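Extracellular solute-binding protein, family 7 (Colwellia psychrerythraea, PDB 4PET) binds pyruvate together with a calcium ion and probably hands the pyruvate to a TRAP-type membrane transporter in the periplasm. Local coordinates at residues 227-232 against 293-298. Sequence-based numbering, arbitrary orientation.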
ATOM      1  N   ALA A 227     -23.296  21.976  -0.512  1.00 31.18           N
ATOM      2  CA  ALA A 227     -23.406  21.084   0.619  1.00 28.27           C
ATOM      3  C   ALA A 227     -22.191  21.324   1.506  1.00 35.42           C
ATOM      4  O   ALA A 227     -21.109  20.832   1.223  1.00 35.27           O
ATOM      5  CB  ALA A 227     -23.430  19.647   0.164  1.00 32.79           C
ATOM      6  N   PRO A 228     -22.373  22.088   2.581  1.00 29.07           N
ATOM      7  CA  PRO A 228     -21.229  22.500   3.393  1.00 33.98           C
ATOM      8  C   PRO A 228     -20.782  21.524   4.479  1.00 37.20           C
ATOM      9  O   PRO A 228     -19.697  21.768   5.013  1.00 29.49           O
ATOM     10  CB  PRO A 228     -21.717  23.791   4.039  1.00 39.45           C
ATOM     11  CG  PRO A 228     -23.181  23.635   4.143  1.00 37.35           C
ATOM     12  CD  PRO A 228     -23.600  22.807   2.950  1.00 25.21           C
ATOM     13  N   TYR A 229     -21.573  20.510   4.841  1.00 21.86           N
ATOM     14  CA  TYR A 229     -21.158  19.576   5.902  1.00 21.48           C
ATOM     15  C   TYR A 229     -20.434  18.376   5.302  1.00 25.83           C
ATOM     16  O   TYR A 229     -20.995  17.661   4.471  1.00 22.97           O
ATOM     17  CB  TYR A 229     -22.365  19.146   6.747  1.00 21.87           C
ATOM     18  CG  TYR A 229     -23.085  20.349   7.342  1.00 30.16           C
ATOM     19  CD1 TYR A 229     -22.547  21.027   8.426  1.00 31.28           C
ATOM     20  CD2 TYR A 229     -24.269  20.828   6.800  1.00 38.04           C
ATOM     21  CE1 TYR A 229     -23.184  22.135   8.982  1.00 33.54           C
ATOM     22  CE2 TYR A 229     -24.909  21.958   7.347  1.00 39.05           C
ATOM     23  CZ  TYR A 229     -24.346  22.600   8.436  1.00 37.14           C
ATOM     24  OH  TYR A 229     -24.940  23.714   8.996  1.00 35.55           O
ATOM     25  N   TYR A 230     -19.183  18.198   5.711  1.00 24.87           N
ATOM     26  CA  TYR A 230     -18.315  17.185   5.149  1.00 23.58           C
ATOM     27  C   TYR A 230     -18.057  16.149   6.245  1.00 33.51           C
ATOM     28  O   TYR A 230     -17.388  16.431   7.240  1.00 26.85           O
ATOM     29  CB  TYR A 230     -17.025  17.845   4.691  1.00 27.10           C
ATOM     30  CG  TYR A 230     -16.182  17.042   3.711  1.00 28.05           C
ATOM     31  CD1 TYR A 230     -16.678  15.915   3.070  1.00 28.77           C
ATOM     32  CD2 TYR A 230     -14.876  17.426   3.440  1.00 22.06           C
ATOM     33  CE1 TYR A 230     -15.914  15.222   2.161  1.00 18.16           C
ATOM     34  CE2 TYR A 230     -14.100  16.747   2.537  1.00 21.69           C
ATOM     35  CZ  TYR A 230     -14.611  15.636   1.913  1.00 21.96           C
ATOM     36  OH  TYR A 230     -13.815  14.960   1.023  1.00 22.70           O
ATOM     37  N   TYR A 231     -18.603  14.957   6.063  1.00 19.03           N
ATOM     38  CA  TYR A 231     -18.638  13.967   7.114  1.00 25.94           C
ATOM     39  C   TYR A 231     -17.476  13.019   7.001  1.00 26.01           C
ATOM     40  O   TYR A 231     -17.010  12.707   5.886  1.00 20.86           O
ATOM     41  CB  TYR A 231     -19.975  13.187   7.078  1.00 22.45           C
ATOM     42  CG  TYR A 231     -21.050  13.889   7.871  1.00 21.63           C
ATOM     43  CD1 TYR A 231     -21.740  14.973   7.333  1.00 23.89           C
ATOM     44  CD2 TYR A 231     -21.344  13.507   9.179  1.00 24.66           C
ATOM     45  CE1 TYR A 231     -22.693  15.636   8.058  1.00 23.40           C
ATOM     46  CE2 TYR A 231     -22.304  14.178   9.915  1.00 22.49           C
ATOM     47  CZ  TYR A 231     -22.968  15.245   9.346  1.00 22.32           C
ATOM     48  OH  TYR A 231     -23.929  15.945  10.047  1.00 28.39           O
ATOM     49  N   THR A 232     -16.996  12.564   8.150  1.00 21.64           N
ATOM     50  CA  THR A 232     -15.962  11.529   8.171  1.00 23.74           C
ATOM     51  C   THR A 232     -16.568  10.132   7.860  1.00 24.38           C
ATOM     52  O   THR A 232     -17.779   9.950   7.975  1.00 25.29           O
ATOM     53  CB  THR A 232     -15.248  11.505   9.526  1.00 29.21           C
ATOM     54  OG1 THR A 232     -16.196  11.203  10.552  1.00 27.74           O
ATOM     55  CG2 THR A 232     -14.569  12.871   9.827  1.00 25.81           C
ATOM     56  N   ASN A 293     -16.085  27.904   4.410  1.00 36.11           N
ATOM     57  CA  ASN A 293     -17.478  27.503   4.518  1.00 33.68           C
ATOM     58  C   ASN A 293     -17.722  25.989   4.583  1.00 31.99           C
ATOM     59  O   ASN A 293     -18.852  25.552   4.762  1.00 35.46           O
ATOM     60  CB  ASN A 293     -18.280  28.151   3.389  1.00 41.48           C
ATOM     61  CG  ASN A 293     -18.420  29.654   3.588  1.00 42.07           C
ATOM     62  OD1 ASN A 293     -18.879  30.095   4.628  1.00 38.38           O
ATOM     63  ND2 ASN A 293     -17.981  30.438   2.614  1.00 47.00           N
ATOM     64  N   VAL A 294     -16.673  25.184   4.450  1.00 36.60           N
ATOM     65  CA  VAL A 294     -16.818  23.747   4.630  1.00 27.85           C
ATOM     66  C   VAL A 294     -16.667  23.461   6.105  1.00 32.77           C
ATOM     67  O   VAL A 294     -15.716  23.912   6.738  1.00 34.81           O
ATOM     68  CB  VAL A 294     -15.758  22.944   3.873  1.00 30.35           C
ATOM     69  CG1 VAL A 294     -15.886  21.461   4.212  1.00 26.78           C
ATOM     70  CG2 VAL A 294     -15.883  23.155   2.376  1.00 41.45           C
ATOM     71  N   GLN A 295     -17.607  22.699   6.638  1.00 25.60           N
ATOM     72  CA  GLN A 295     -17.673  22.369   8.058  1.00 30.93           C
ATOM     73  C   GLN A 295     -17.567  20.858   8.212  1.00 26.73           C
ATOM     74  O   GLN A 295     -18.491  20.154   7.856  1.00 27.12           O
ATOM     75  CB  GLN A 295     -19.056  22.785   8.585  1.00 37.95           C
ATOM     76  CG  GLN A 295     -19.442  24.248   8.341  1.00 48.15           C
ATOM     77  CD  GLN A 295     -19.247  25.113   9.580  1.00 52.85           C
ATOM     78  OE1 GLN A 295     -19.647  24.737  10.690  1.00 53.89           O
ATOM     79  NE2 GLN A 295     -18.628  26.275   9.399  1.00 57.60           N
HETATM   80  N   MSE A 296     -16.493  20.354   8.787  1.00 24.09           N
HETATM   81  CA  MSE A 296     -16.339  18.923   8.878  1.00 23.61           C
HETATM   82  C   MSE A 296     -17.139  18.376  10.048  1.00 24.65           C
HETATM   83  O   MSE A 296     -17.206  18.988  11.094  1.00 24.42           O
HETATM   84  CB  MSE A 296     -14.855  18.541   8.948  1.00 39.70           C
HETATM   85  CG  MSE A 296     -14.180  18.549   7.533  1.00 32.41           C
HETATM   86 SE   MSE A 296     -12.732  17.282   7.301  0.77 53.62          SE
HETATM   87  CE  MSE A 296     -12.752  16.641   9.093  1.00 22.93           C
ATOM     88  N   ARG A 297     -17.783  17.223   9.842  1.00 23.50           N
ATOM     89  CA  ARG A 297     -18.699  16.674  10.841  1.00 27.50           C
ATOM     90  C   ARG A 297     -18.529  15.172  11.021  1.00 23.81           C
ATOM     91  O   ARG A 297     -17.950  14.482  10.179  1.00 22.87           O
ATOM     92  CB  ARG A 297     -20.176  16.955  10.473  1.00 25.72           C
ATOM     93  CG  ARG A 297     -20.594  18.430  10.525  1.00 24.54           C
ATOM     94  CD  ARG A 297     -20.687  18.940  11.935  1.00 25.23           C
ATOM     95  NE  ARG A 297     -21.144  20.326  12.047  1.00 28.30           N
ATOM     96  CZ  ARG A 297     -20.361  21.403  11.989  1.00 31.76           C
ATOM     97  NH1 ARG A 297     -19.063  21.286  11.755  1.00 35.06           N
ATOM     98  NH2 ARG A 297     -20.883  22.617  12.133  1.00 29.61           N
ATOM     99  N   SER A 298     -19.090  14.679  12.116  1.00 29.39           N
ATOM    100  CA  SER A 298     -19.076  13.275  12.434  1.00 31.29           C
ATOM    101  C   SER A 298     -20.506  12.849  12.730  1.00 33.55           C
ATOM    102  O   SER A 298     -21.318  13.649  13.188  1.00 27.54           O
ATOM    103  CB  SER A 298     -18.192  13.049  13.659  1.00 43.82           C
ATOM    104  OG  SER A 298     -16.834  12.964  13.272  1.00 62.00           O
TER
HETATM  105  O   HOH W   1     -23.547  23.937  11.815  1.00 45.05           O
HETATM  106  O   HOH W   2     -23.505  15.714  12.687  1.00 38.90           O
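Y229, Y230 and Y231 bridge in register to Q295, M296 and R297 as a parallel β ladder, in which strand 295-297 is, within this chain, an outermost strand of a six-stranded mixed sheet of this TRAP solute-binding fold. Four backbone hydrogen bonds alternate along it: Q295 N to P228 O, Y230 N to Q295 O, R297 N to Y230 O (2.7 Å) and T232 N to R297 O. On the face bearing Y229, Y231, Q295 and R297, aromatic packing centres on the arginine. R297 CB lies 3.5 Å from the centroid of the Y231 ring, a CH-pi contact over the face. The R297 chain bends at chi2 (-72°), and Y229 CD1 lies 3.8 Å above the guanidinium plane, offset toward its rim. Polar bonds fix that group: NH1 meets M296 O nearly in the guanidinium plane, NH2 reaches Q295 OE1 (2.8 Å) tilted 28° from it, and NE forms a salt bridge with E161. Cutting R297 back to an alanine is likely to leave E161 without this cationic mate and Q295 OE1 without its donor. On the other face, V294 CG1 and CG of selenomethionine M296 pack against Y230 CB, the selenium lies obliquely 5.3 Å from the Y230 ring centroid, and Y230 stacks on W157. Water links Y229 OH (3.2 Å) to R297 NH2 (3.0 Å), accepting from the guanidinium.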